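Local coordinates for fucolectin-related protein (Streptococcus pneumoniae, PDB 2WMF), which probably hydrolyses glycosidic bonds in host blood-group antigen carbohydrates, as a family 98 glycoside hydrolase of the pneumococcus, at residues 131-136 and 167-172; 186-191 and 223-228; 194-199 and 205-210; 232-237 and 379-384. All coordinates share one frame; numbering follows the deposited sequence.

Contact 1 of 4, residues 131-136 and 167-172; sequences EWLDEQ and LEVCAK
Asp-134 of helix 130-139 meets helix 159-172 at two points, the CG1 methyl of Val-169 and the ammonium group of Lys-172. Its CB lies 4.0 Å from Val-169 CG1, and the same methyl sits 3.8 Å from Asp-134 CA, pressed against the helix backbone. With CG anti to the backbone N (chi1 -175°), the carboxylate swings toward the neighbouring helix although the bond leaving its CA does not head there. OD1 is hydrogen-bonded to Tyr-173 OH, just past the end of 167-172, and to Gln-138 NE2 on its own helix. OD2 receives Lys-172 NZ at 2.7 Å through its syn lone pair, a hydrogen bond and salt bridge in one. Lys-172 comes in fully extended and crosses the aspartate at about a right angle. The carboxylate is thus held at both oxygens, which should fix its rotation. Deeper in, Leu-133 CD2 lies 4.3 Å from Val-169 CG1, and Leu-133 itself rests on Leu-143 and Val-146 of the strand beneath. The axes of 131-136 and 167-172 run nearly parallel, 21° apart and 9.8 Å at closest approach, as expected of successive outer helices in a (beta/alpha)8 barrel.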
loop_
_atom_site.group_PDB
_atom_site.type_symbol
_atom_site.label_atom_id
_atom_site.label_comp_id
_atom_site.label_asym_id
_atom_site.label_seq_id
_atom_site.Cartn_x
_atom_site.Cartn_y
_atom_site.Cartn_z
ATOM N N GLU A 131 17.351 -16.249 20.399
ATOM C CA GLU A 131 18.513 -17.107 20.143
ATOM C C GLU A 131 18.309 -18.055 18.924
ATOM O O GLU A 131 19.245 -18.281 18.125
ATOM C CB GLU A 131 18.790 -17.892 21.420
ATOM C CG GLU A 131 19.165 -17.028 22.660
ATOM C CD GLU A 131 18.008 -16.268 23.383
ATOM O OE1 GLU A 131 16.790 -16.527 23.159
ATOM O OE2 GLU A 131 18.359 -15.368 24.214
ATOM N N TRP A 132 17.099 -18.610 18.776
ATOM C CA TRP A 132 16.758 -19.449 17.633
ATOM C C TRP A 132 16.791 -18.657 16.331
ATOM O O TRP A 132 17.323 -19.108 15.319
ATOM C CB TRP A 132 15.390 -20.125 17.815
ATOM C CG TRP A 132 14.933 -20.967 16.655
ATOM C CD1 TRP A 132 15.135 -22.307 16.471
ATOM C CD2 TRP A 132 14.199 -20.517 15.500
ATOM N NE1 TRP A 132 14.560 -22.715 15.298
ATOM C CE2 TRP A 132 13.995 -21.643 14.666
ATOM C CE3 TRP A 132 13.690 -19.272 15.094
ATOM C CZ2 TRP A 132 13.329 -21.560 13.447
ATOM C CZ3 TRP A 132 13.045 -19.194 13.895
ATOM C CH2 TRP A 132 12.840 -20.322 13.090
ATOM N N LEU A 133 16.240 -17.461 16.347
ATOM C CA LEU A 133 16.284 -16.619 15.151
ATOM C C LEU A 133 17.740 -16.267 14.759
ATOM O O LEU A 133 18.107 -16.294 13.570
ATOM C CB LEU A 133 15.489 -15.337 15.380
ATOM C CG LEU A 133 15.442 -14.343 14.227
ATOM C CD1 LEU A 133 14.809 -14.983 13.004
ATOM C CD2 LEU A 133 14.723 -13.027 14.640
ATOM N N ASP A 134 18.540 -15.917 15.774
ATOM C CA ASP A 134 19.976 -15.604 15.604
ATOM C C ASP A 134 20.669 -16.770 14.838
ATOM O O ASP A 134 21.360 -16.552 13.840
ATOM C CB ASP A 134 20.594 -15.346 16.981
ATOM C CG ASP A 134 22.053 -14.897 16.927
ATOM O OD1 ASP A 134 22.874 -15.622 16.336
ATOM O OD2 ASP A 134 22.331 -13.800 17.441
ATOM N N GLU A 135 20.394 -18.003 15.271
ATOM C CA GLU A 135 20.913 -19.222 14.627
ATOM C C GLU A 135 20.476 -19.319 13.181
ATOM O O GLU A 135 21.259 -19.684 12.316
ATOM C CB GLU A 135 20.458 -20.474 15.398
ATOM C CG GLU A 135 21.140 -20.598 16.738
ATOM C CD GLU A 135 20.519 -21.686 17.635
ATOM O OE1 GLU A 135 19.469 -22.287 17.270
ATOM O OE2 GLU A 135 21.090 -21.924 18.738
ATOM N N GLN A 136 19.218 -18.986 12.905
ATOM C CA GLN A 136 18.739 -19.054 11.549
ATOM C C GLN A 136 19.422 -18.014 10.642
ATOM O O GLN A 136 19.760 -18.342 9.509
ATOM C CB GLN A 136 17.203 -18.975 11.455
ATOM C CG GLN A 136 16.418 -19.916 12.371
ATOM C CD GLN A 136 17.063 -21.305 12.517
ATOM O OE1 GLN A 136 17.342 -21.992 11.511
ATOM N NE2 GLN A 136 17.336 -21.706 13.760
ATOM N N LEU A 167 14.228 -7.012 16.834
ATOM C CA LEU A 167 14.862 -5.943 16.049
ATOM C C LEU A 167 16.398 -5.925 16.305
ATOM O O LEU A 167 17.186 -5.744 15.378
ATOM C CB LEU A 167 14.194 -4.604 16.384
ATOM C CG LEU A 167 14.815 -3.323 15.793
ATOM C CD1 LEU A 167 14.895 -3.365 14.250
ATOM C CD2 LEU A 167 14.013 -2.090 16.320
ATOM N N GLU A 168 16.802 -6.051 17.568
ATOM C CA GLU A 168 18.234 -6.114 17.925
ATOM C C GLU A 168 18.939 -7.273 17.216
ATOM O O GLU A 168 20.009 -7.099 16.635
ATOM C CB GLU A 168 18.356 -6.239 19.442
ATOM C CG GLU A 168 19.755 -6.360 19.918
ATOM C CD GLU A 168 19.853 -6.338 21.447
ATOM O OE1 GLU A 168 18.830 -6.464 22.155
ATOM O OE2 GLU A 168 20.982 -6.179 21.940
ATOM N N VAL A 169 18.307 -8.440 17.198
ATOM C CA VAL A 169 18.862 -9.594 16.475
ATOM C C VAL A 169 18.974 -9.267 14.972
ATOM O O VAL A 169 19.974 -9.572 14.324
ATOM C CB VAL A 169 18.044 -10.889 16.645
ATOM C CG1 VAL A 169 18.687 -12.069 15.855
ATOM C CG2 VAL A 169 17.917 -11.320 18.118
ATOM N N CYS A 170 17.928 -8.665 14.406
ATOM C CA CYS A 170 17.975 -8.250 13.025
ATOM C C CYS A 170 19.165 -7.342 12.758
ATOM O O CYS A 170 19.854 -7.505 11.766
ATOM C CB CYS A 170 16.659 -7.559 12.632
ATOM S SG CYS A 170 15.265 -8.739 12.455
ATOM N N ALA A 171 19.394 -6.378 13.645
ATOM C CA ALA A 171 20.476 -5.391 13.452
ATOM C C ALA A 171 21.843 -6.085 13.446
ATOM O O ALA A 171 22.770 -5.648 12.742
ATOM C CB ALA A 171 20.412 -4.287 14.542
ATOM N N LYS A 172 21.962 -7.149 14.222
ATOM C CA LYS A 172 23.218 -7.909 14.299
ATOM C C LYS A 172 23.603 -8.502 12.935
ATOM O O LYS A 172 24.807 -8.657 12.597
ATOM C CB LYS A 172 23.075 -8.965 15.386
ATOM C CG LYS A 172 24.259 -9.873 15.565
ATOM C CD LYS A 172 24.098 -10.801 16.798
ATOM C CE LYS A 172 25.143 -11.918 16.812
ATOM N NZ LYS A 172 24.876 -12.930 17.843
#

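Contact 2 of 4, residues 186-191 and 223-228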
loop_
_atom_site.group_PDB
_atom_site.type_symbol
_atom_site.label_atom_id
_atom_site.label_comp_id
_atom_site.label_asym_id
_atom_site.label_seq_id
_atom_site.Cartn_x
_atom_site.Cartn_y
_atom_site.Cartn_z
ATOM N N PHE A 186 -3.183 2.618 18.894
ATOM C CA PHE A 186 -2.312 1.460 18.900
ATOM C C PHE A 186 -0.860 1.909 18.665
ATOM O O PHE A 186 0.053 1.601 19.427
ATOM C CB PHE A 186 -2.753 0.411 17.854
ATOM C CG PHE A 186 -1.869 -0.797 17.846
ATOM C CD1 PHE A 186 -2.127 -1.870 18.671
ATOM C CD2 PHE A 186 -0.718 -0.811 17.070
ATOM C CE1 PHE A 186 -1.286 -2.965 18.744
ATOM C CE2 PHE A 186 0.163 -1.924 17.124
ATOM C CZ PHE A 186 -0.119 -2.996 17.993
ATOM N N TRP A 187 -0.642 2.616 17.568
ATOM C CA TRP A 187 0.702 3.076 17.265
ATOM C C TRP A 187 1.202 4.071 18.318
ATOM O O TRP A 187 2.429 4.101 18.629
ATOM C CB TRP A 187 0.790 3.650 15.832
ATOM C CG TRP A 187 0.865 2.599 14.789
ATOM C CD1 TRP A 187 -0.013 2.388 13.777
ATOM C CD2 TRP A 187 1.916 1.631 14.601
ATOM N NE1 TRP A 187 0.395 1.337 12.993
ATOM C CE2 TRP A 187 1.569 0.842 13.487
ATOM C CE3 TRP A 187 3.101 1.337 15.286
ATOM C CZ2 TRP A 187 2.381 -0.211 13.014
ATOM C CZ3 TRP A 187 3.879 0.264 14.856
ATOM C CH2 TRP A 187 3.529 -0.487 13.718
ATOM N N GLU A 188 0.313 4.891 18.859
ATOM C CA GLU A 188 0.705 5.786 19.960
ATOM C C GLU A 188 1.254 4.939 21.134
ATOM O O GLU A 188 2.282 5.249 21.766
ATOM C CB GLU A 188 -0.479 6.653 20.401
ATOM C CG GLU A 188 -0.812 7.757 19.471
ATOM C CD GLU A 188 -2.157 8.423 19.717
ATOM O OE1 GLU A 188 -2.849 8.102 20.743
ATOM O OE2 GLU A 188 -2.493 9.315 18.900
ATOM N N THR A 189 0.586 3.829 21.392
ATOM C CA THR A 189 0.923 2.979 22.522
ATOM C C THR A 189 2.244 2.266 22.306
ATOM O O THR A 189 3.105 2.210 23.215
ATOM C CB THR A 189 -0.253 1.979 22.811
ATOM O OG1 THR A 189 -1.412 2.731 23.173
ATOM C CG2 THR A 189 0.078 1.078 23.964
ATOM N N ILE A 190 2.453 1.784 21.088
ATOM C CA ILE A 190 3.720 1.074 20.785
ATOM C C ILE A 190 4.932 1.969 21.031
ATOM O O ILE A 190 5.885 1.535 21.671
ATOM C CB ILE A 190 3.743 0.513 19.319
ATOM C CG1 ILE A 190 2.608 -0.513 19.165
ATOM C CG2 ILE A 190 5.119 -0.012 18.905
ATOM C CD1 ILE A 190 2.522 -1.538 20.191
ATOM N N MET A 191 4.913 3.183 20.505
ATOM C CA MET A 191 6.084 4.062 20.596
ATOM C C MET A 191 6.219 4.769 21.959
ATOM O O MET A 191 7.264 5.336 22.273
ATOM C CB MET A 191 6.180 5.007 19.387
ATOM C CG MET A 191 7.574 5.553 19.070
ATOM S SD MET A 191 8.788 4.268 18.701
ATOM C CE MET A 191 8.388 3.837 16.977
ATOM N N ASP A 223 -1.757 6.519 8.511
ATOM C CA ASP A 223 -0.780 7.016 7.530
ATOM C C ASP A 223 0.048 8.163 8.118
ATOM O O ASP A 223 1.270 8.246 7.875
ATOM C CB ASP A 223 -1.446 7.477 6.265
ATOM C CG ASP A 223 -1.831 6.338 5.309
ATOM O OD1 ASP A 223 -1.440 5.192 5.527
ATOM O OD2 ASP A 223 -2.501 6.636 4.279
ATOM N N SER A 224 -0.599 9.080 8.827
ATOM C CA SER A 224 0.076 10.267 9.383
ATOM C C SER A 224 1.105 9.863 10.444
ATOM O O SER A 224 2.242 10.411 10.517
ATOM C CB SER A 224 -0.927 11.262 9.978
ATOM O OG SER A 224 -1.675 11.902 8.957
ATOM N N ILE A 225 0.711 8.965 11.334
ATOM C CA ILE A 225 1.558 8.555 12.453
ATOM C C ILE A 225 2.710 7.677 11.970
ATOM O O ILE A 225 3.859 7.839 12.391
ATOM C CB ILE A 225 0.719 7.778 13.524
ATOM C CG1 ILE A 225 -0.238 8.714 14.225
ATOM C CG2 ILE A 225 1.617 7.093 14.553
ATOM C CD1 ILE A 225 -1.259 7.959 15.135
ATOM N N VAL A 226 2.398 6.713 11.116
ATOM C CA VAL A 226 3.426 5.769 10.650
ATOM C C VAL A 226 4.460 6.512 9.783
ATOM O O VAL A 226 5.682 6.347 9.982
ATOM C CB VAL A 226 2.837 4.514 10.008
ATOM C CG1 VAL A 226 3.935 3.638 9.327
ATOM C CG2 VAL A 226 1.983 3.697 11.064
ATOM N N SER A 227 4.002 7.307 8.826
ATOM C CA SER A 227 4.950 8.091 8.041
ATOM C C SER A 227 5.655 9.120 8.970
ATOM O O SER A 227 6.860 9.425 8.810
ATOM C CB SER A 227 4.291 8.737 6.822
ATOM O OG SER A 227 3.503 9.854 7.124
ATOM N N GLY A 228 4.975 9.595 9.995
ATOM C CA GLY A 228 5.579 10.496 10.992
ATOM C C GLY A 228 6.751 9.839 11.735
ATOM O O GLY A 228 7.766 10.500 12.017
#
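Ile-225 and Val-226 are the two residues through which helix 219-231 touches helix 184-192. Ile-225 divides its side chain between two neighbours: CG2 packs 3.8 Å from Trp-187 CB, while the extended arm carries CD1 to 4.2 Å from Glu-188 OE2. That carboxylate crosses the isoleucine at about a right angle and is hydrogen-bonded elsewhere, OE1 to Ser-347 OG and OE2 to Asn-341 ND2, which probably hold it. The two helices are neighbours on the outside of the (beta/alpha)8 barrel; the axes of 186-191 and 223-228 differ by 26° in direction and approach to 10.5 Å. Next comes Val-226: its CG1 is anti to the backbone N (chi1 171°), which leaves CG2 beside that N and over one face of the Trp-187 indole, displaced toward the rim. This methyl lies 3.6 Å from the centroid of the five-membered ring, 18° off the ring normal, a CH-pi contact. The nearest ring atom is Trp-187 NE1, 3.4 Å from Val-226 CG2, and that nitrogen makes a weak hydrogen bond to Asp-181 O. Finally Ser-227 folds OG back to Asp-223 O at 2.9 Å, reaching the carbonyl from the face opposite its own backbone N.

Contact 3 of 4, residues 194-199 and 205-210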
loop_
_atom_site.group_PDB
_atom_site.type_symbol
_atom_site.label_atom_id
_atom_site.label_comp_id
_atom_site.label_asym_id
_atom_site.label_seq_id
_atom_site.Cartn_x
_atom_site.Cartn_y
_atom_site.Cartn_z
ATOM N N PRO A 194 8.965 2.214 26.538
ATOM C CA PRO A 194 10.343 2.674 26.587
ATOM C C PRO A 194 11.335 1.741 25.910
ATOM O O PRO A 194 12.281 2.213 25.305
ATOM C CB PRO A 194 10.642 2.757 28.079
ATOM C CG PRO A 194 9.612 2.055 28.745
ATOM C CD PRO A 194 8.406 2.023 27.866
ATOM N N THR A 195 11.074 0.445 25.960
ATOM C CA THR A 195 11.965 -0.540 25.335
ATOM C C THR A 195 11.971 -0.388 23.813
ATOM O O THR A 195 13.017 -0.364 23.170
ATOM C CB THR A 195 11.621 -1.977 25.766
ATOM O OG1 THR A 195 11.534 -2.053 27.209
ATOM C CG2 THR A 195 12.692 -3.038 25.253
ATOM N N PHE A 196 10.786 -0.306 23.223
ATOM C CA PHE A 196 10.674 -0.188 21.778
ATOM C C PHE A 196 11.134 1.179 21.266
ATOM O O PHE A 196 11.768 1.265 20.204
ATOM C CB PHE A 196 9.276 -0.547 21.262
ATOM C CG PHE A 196 9.278 -0.808 19.798
ATOM C CD1 PHE A 196 9.830 -1.986 19.308
ATOM C CD2 PHE A 196 8.814 0.130 18.879
ATOM C CE1 PHE A 196 9.905 -2.236 17.958
ATOM C CE2 PHE A 196 8.913 -0.113 17.518
ATOM C CZ PHE A 196 9.421 -1.298 17.056
ATOM N N PHE A 197 10.821 2.248 21.998
ATOM C CA PHE A 197 11.297 3.590 21.632
ATOM C C PHE A 197 12.834 3.644 21.596
ATOM O O PHE A 197 13.440 4.137 20.613
ATOM C CB PHE A 197 10.677 4.645 22.536
ATOM C CG PHE A 197 11.110 6.052 22.236
ATOM C CD1 PHE A 197 10.817 6.652 21.013
ATOM C CD2 PHE A 197 11.757 6.819 23.199
ATOM C CE1 PHE A 197 11.201 7.949 20.755
ATOM C CE2 PHE A 197 12.125 8.124 22.943
ATOM C CZ PHE A 197 11.841 8.691 21.728
ATOM N N GLU A 198 13.472 3.113 22.637
ATOM C CA GLU A 198 14.925 3.025 22.690
ATOM C C GLU A 198 15.478 2.175 21.527
ATOM O O GLU A 198 16.462 2.567 20.853
ATOM C CB GLU A 198 15.395 2.472 24.035
ATOM C CG GLU A 198 16.835 2.055 24.079
ATOM C CD GLU A 198 17.810 3.197 24.171
ATOM O OE1 GLU A 198 19.042 2.910 24.112
ATOM O OE2 GLU A 198 17.395 4.361 24.342
ATOM N N ALA A 199 14.895 0.998 21.309
ATOM C CA ALA A 199 15.344 0.134 20.181
ATOM C C ALA A 199 15.188 0.815 18.821
ATOM O O ALA A 199 16.018 0.627 17.921
ATOM C CB ALA A 199 14.639 -1.223 20.208
ATOM N N LYS A 205 17.740 1.838 11.206
ATOM C CA LYS A 205 18.144 1.280 9.896
ATOM C C LYS A 205 17.439 -0.044 9.557
ATOM O O LYS A 205 17.119 -0.308 8.383
ATOM C CB LYS A 205 19.674 1.086 9.817
ATOM C CG LYS A 205 20.127 0.853 8.421
ATOM C CD LYS A 205 21.614 0.874 8.154
ATOM C CE LYS A 205 21.782 0.805 6.559
ATOM N NZ LYS A 205 21.358 1.967 5.589
ATOM N N ASN A 206 17.214 -0.870 10.572
ATOM C CA ASN A 206 16.718 -2.247 10.389
ATOM C C ASN A 206 15.223 -2.377 10.607
ATOM O O ASN A 206 14.696 -3.478 10.520
ATOM C CB ASN A 206 17.431 -3.179 11.365
ATOM C CG ASN A 206 18.947 -3.116 11.221
ATOM O OD1 ASN A 206 19.562 -3.874 10.444
ATOM N ND2 ASN A 206 19.549 -2.241 11.984
ATOM N N LEU A 207 14.547 -1.248 10.839
ATOM C CA LEU A 207 13.124 -1.272 11.207
ATOM C C LEU A 207 12.267 -0.715 10.062
ATOM O O LEU A 207 12.571 0.330 9.522
ATOM C CB LEU A 207 12.868 -0.425 12.448
ATOM C CG LEU A 207 11.456 -0.377 13.057
ATOM C CD1 LEU A 207 10.929 -1.822 13.367
ATOM C CD2 LEU A 207 11.399 0.553 14.282
ATOM N N VAL A 208 11.182 -1.409 9.758
ATOM C CA VAL A 208 10.131 -0.913 8.869
ATOM C C VAL A 208 8.818 -0.936 9.654
ATOM O O VAL A 208 8.433 -2.006 10.162
ATOM C CB VAL A 208 9.945 -1.798 7.637
ATOM C CG1 VAL A 208 8.862 -1.191 6.737
ATOM C CG2 VAL A 208 11.314 -2.005 6.904
ATOM N N LEU A 209 8.164 0.224 9.787
ATOM C CA LEU A 209 6.848 0.308 10.428
ATOM C C LEU A 209 5.834 0.493 9.281
ATOM O O LEU A 209 6.078 1.230 8.315
ATOM C CB LEU A 209 6.807 1.433 11.462
ATOM C CG LEU A 209 7.763 1.245 12.667
ATOM C CD1 LEU A 209 7.744 2.458 13.647
ATOM C CD2 LEU A 209 7.514 -0.130 13.326
ATOM N N ALA A 210 4.713 -0.202 9.364
ATOM C CA ALA A 210 3.784 -0.270 8.232
ATOM C C ALA A 210 2.334 -0.404 8.651
ATOM O O ALA A 210 2.015 -0.970 9.684
ATOM C CB ALA A 210 4.199 -1.434 7.261
#
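Every contact between helix 194-203 and strand 207-212 in this pair is apolar, and all of it goes through the far end of one ring, that of Phe-196. A chi1 of -163° lays this ring out from the helix so that its CZ end comes to the strand. Leu-207, reaching up from the opposite direction, brings both methyls to that end from the same side of the ring plane, CD2 arriving obliquely: CD2 lies 3.9 Å and CD1 4.0 Å from Phe-196 CZ. CD2 also lies 4.1 Å from Phe-196 CE2. Leu-209, two residues on and on the same side of the strand, contributes one methyl at the ring edge, near its plane and slightly to the other side of it, with CD2 4.3 Å from Phe-196 CZ.

Around the ring, Trp-179 of the adjacent strand meets it edge-to-face, and Ile-190 and Met-191 of helix 184-192 also touch it. All three residues of the contact are buried.

The hydrogen bonds nearby lie outside the contact: Phe-196 N donates to Asp-193 OD2, and Phe-196 O pairs with Ser-200 OG, while the strand backbone pairs with Phe-177 and Trp-179 on one neighbour and, at Leu-209, with Gly-239 on the other. Here the ring forms part of the hydrophobic layer between the outer helices and the parallel strands of a (beta/alpha)8 barrel.

Contact 4 of 4, residues 232-237 and 379-384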
loop_
_atom_site.group_PDB
_atom_site.type_symbol
_atom_site.label_atom_id
_atom_site.label_comp_id
_atom_site.label_asym_id
_atom_site.label_seq_id
_atom_site.Cartn_x
_atom_site.Cartn_y
_atom_site.Cartn_z
ATOM N N SER A 232 10.528 11.203 11.721
ATOM C CA SER A 232 11.142 11.446 13.026
ATOM C C SER A 232 12.441 10.666 13.279
ATOM O O SER A 232 13.035 10.795 14.355
ATOM C CB SER A 232 10.133 11.106 14.137
ATOM O OG SER A 232 8.945 11.901 14.080
ATOM N N GLY A 233 12.827 9.833 12.314
ATOM C CA GLY A 233 14.060 9.048 12.407
ATOM C C GLY A 233 13.957 7.776 13.207
ATOM O O GLY A 233 14.986 7.186 13.579
ATOM N N LEU A 234 12.748 7.321 13.503
ATOM C CA LEU A 234 12.547 6.096 14.287
ATOM C C LEU A 234 12.547 4.798 13.458
ATOM O O LEU A 234 12.689 3.728 14.013
ATOM C CB LEU A 234 11.255 6.226 15.097
ATOM C CG LEU A 234 11.240 7.353 16.139
ATOM C CD1 LEU A 234 9.853 7.532 16.779
ATOM C CD2 LEU A 234 12.321 7.143 17.225
ATOM N N CYS A 235 12.379 4.901 12.134
ATOM C CA CYS A 235 12.495 3.753 11.233
ATOM C C CYS A 235 12.969 4.311 9.876
ATOM O O CYS A 235 12.604 5.422 9.472
ATOM C CB CYS A 235 11.162 3.001 11.115
ATOM S SG CYS A 235 9.729 3.996 10.536
ATOM N N ASP A 236 13.812 3.571 9.173
ATOM C CA ASP A 236 14.372 4.144 7.926
ATOM C C ASP A 236 13.449 4.009 6.714
ATOM O O ASP A 236 13.704 4.589 5.645
ATOM C CB ASP A 236 15.747 3.548 7.625
ATOM C CG ASP A 236 16.878 4.222 8.392
ATOM O OD1 ASP A 236 16.587 4.882 9.404
ATOM O OD2 ASP A 236 18.058 4.056 7.960
ATOM N N ASN A 237 12.428 3.177 6.871
ATOM C CA ASN A 237 11.442 2.930 5.823
ATOM C C ASN A 237 10.096 2.719 6.478
ATOM O O ASN A 237 10.009 2.218 7.614
ATOM C CB ASN A 237 11.816 1.671 5.012
ATOM C CG ASN A 237 13.077 1.875 4.206
ATOM O OD1 ASN A 237 13.041 2.500 3.140
ATOM N ND2 ASN A 237 14.235 1.369 4.724
ATOM N N GLU A 379 4.364 11.899 20.758
ATOM C CA GLU A 379 4.671 12.658 21.962
ATOM C C GLU A 379 6.090 12.481 22.508
ATOM O O GLU A 379 6.573 13.361 23.226
ATOM C CB GLU A 379 3.668 12.290 23.074
ATOM C CG GLU A 379 3.791 10.889 23.593
ATOM C CD GLU A 379 2.510 10.392 24.236
ATOM O OE1 GLU A 379 2.445 10.492 25.490
ATOM O OE2 GLU A 379 1.614 9.913 23.516
ATOM N N LYS A 380 6.722 11.355 22.188
ATOM C CA LYS A 380 8.062 11.042 22.697
ATOM C C LYS A 380 9.167 11.836 21.979
ATOM O O LYS A 380 10.329 11.888 22.448
ATOM C CB LYS A 380 8.313 9.541 22.620
ATOM C CG LYS A 380 7.561 8.749 23.666
ATOM C CD LYS A 380 8.166 8.951 25.091
ATOM C CE LYS A 380 7.430 8.210 26.198
ATOM N NZ LYS A 380 6.027 8.706 26.371
ATOM N N ILE A 381 8.818 12.461 20.852
ATOM C CA ILE A 381 9.690 13.419 20.156
ATOM C C ILE A 381 9.497 14.809 20.788
ATOM O O ILE A 381 8.394 15.356 20.796
ATOM C CB ILE A 381 9.381 13.484 18.630
ATOM C CG1 ILE A 381 9.446 12.085 17.981
ATOM C CG2 ILE A 381 10.353 14.465 17.934
ATOM C CD1 ILE A 381 10.811 11.352 18.092
ATOM N N ASP A 382 10.559 15.399 21.322
ATOM C CA ASP A 382 10.470 16.758 21.873
ATOM C C ASP A 382 10.176 17.832 20.840
ATOM O O ASP A 382 10.538 17.721 19.670
ATOM C CB ASP A 382 11.771 17.150 22.599
ATOM C CG ASP A 382 12.114 16.247 23.760
ATOM O OD1 ASP A 382 11.297 15.371 24.171
ATOM O OD2 ASP A 382 13.259 16.396 24.244
ATOM N N LYS A 383 9.538 18.912 21.278
ATOM C CA LYS A 383 9.205 19.987 20.368
ATOM C C LYS A 383 10.455 20.591 19.726
ATOM O O LYS A 383 10.448 20.917 18.540
ATOM C CB LYS A 383 8.377 21.058 21.061
ATOM C CG LYS A 383 7.480 21.866 20.087
ATOM C CD LYS A 383 6.496 22.769 20.843
ATOM C CE LYS A 383 5.578 23.586 19.908
ATOM N NZ LYS A 383 4.409 24.198 20.698
ATOM N N GLU A 384 11.535 20.702 20.504
ATOM C CA GLU A 384 12.807 21.213 19.988
ATOM C C GLU A 384 13.314 20.368 18.830
ATOM O O GLU A 384 13.864 20.892 17.842
ATOM C CB GLU A 384 13.878 21.214 21.082
ATOM C CG GLU A 384 14.246 22.577 21.598
ATOM C CD GLU A 384 13.292 23.181 22.647
ATOM O OE1 GLU A 384 13.331 24.442 22.798
ATOM O OE2 GLU A 384 12.542 22.441 23.345
#
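Helix 219-231 finishes in a Schellman motif, with Gly-233 at positive phi (82°) just after Ser-232, and the chain then passes 379-384, where the CA atoms of Ser-232 and Ile-381 lie 7.5 Å apart. Ile-381 is the one residue on its side that makes the contact. Its CG1 branch stands anti to the carbonyl carbon (chi1 -54°), and this is the arm that reaches across. CG1 lies 3.9 Å from Ser-232 OG and 4.0 Å from Ser-232 CB, so the isoleucine rests along the serine rather than on its oxygen alone. The terminal CD1 is likewise 4.0 Å from Ser-232 CB. Beyond it, Leu-234 comes up tip to tip, its CD1 4.2 Å from Ile-381 CD1. Leu-234 is itself packed among Phe-197, Met-191 and Phe-229, so the isoleucine adds to a hydrophobic cluster formed with the barrel's helices. Ser-232 OG is hydrogen-bonded back to Gly-228 O, in the last turn of the preceding helix. No hydrogen bond or charge pair crosses here, and what holds between these two segments is a small van der Waals contact of buried, mostly apolar side chains.

In the fold
From the N terminus, contact 1 comes first: 131-136 and 167-172 close a loop of 30 residues holding strand 143-149 and join two successive outer helices. Contact 2 then links 186-191 to 223-228, and contact 3 (194-199 with 205-210) is nested inside that loop. Contact 4 follows with the longest closure, from the loop at 232-237 to 379-384, in the part of the chain assigned to the family 98 C-terminal domain. Contacts 2, 3 and 4 touch one another, with centres about 10 to 11 Å apart, whereas contact 1 touches only contact 3, Leu-167 lying against Ala-199. Together they run along the helical outside of the barrel to the chain that follows it.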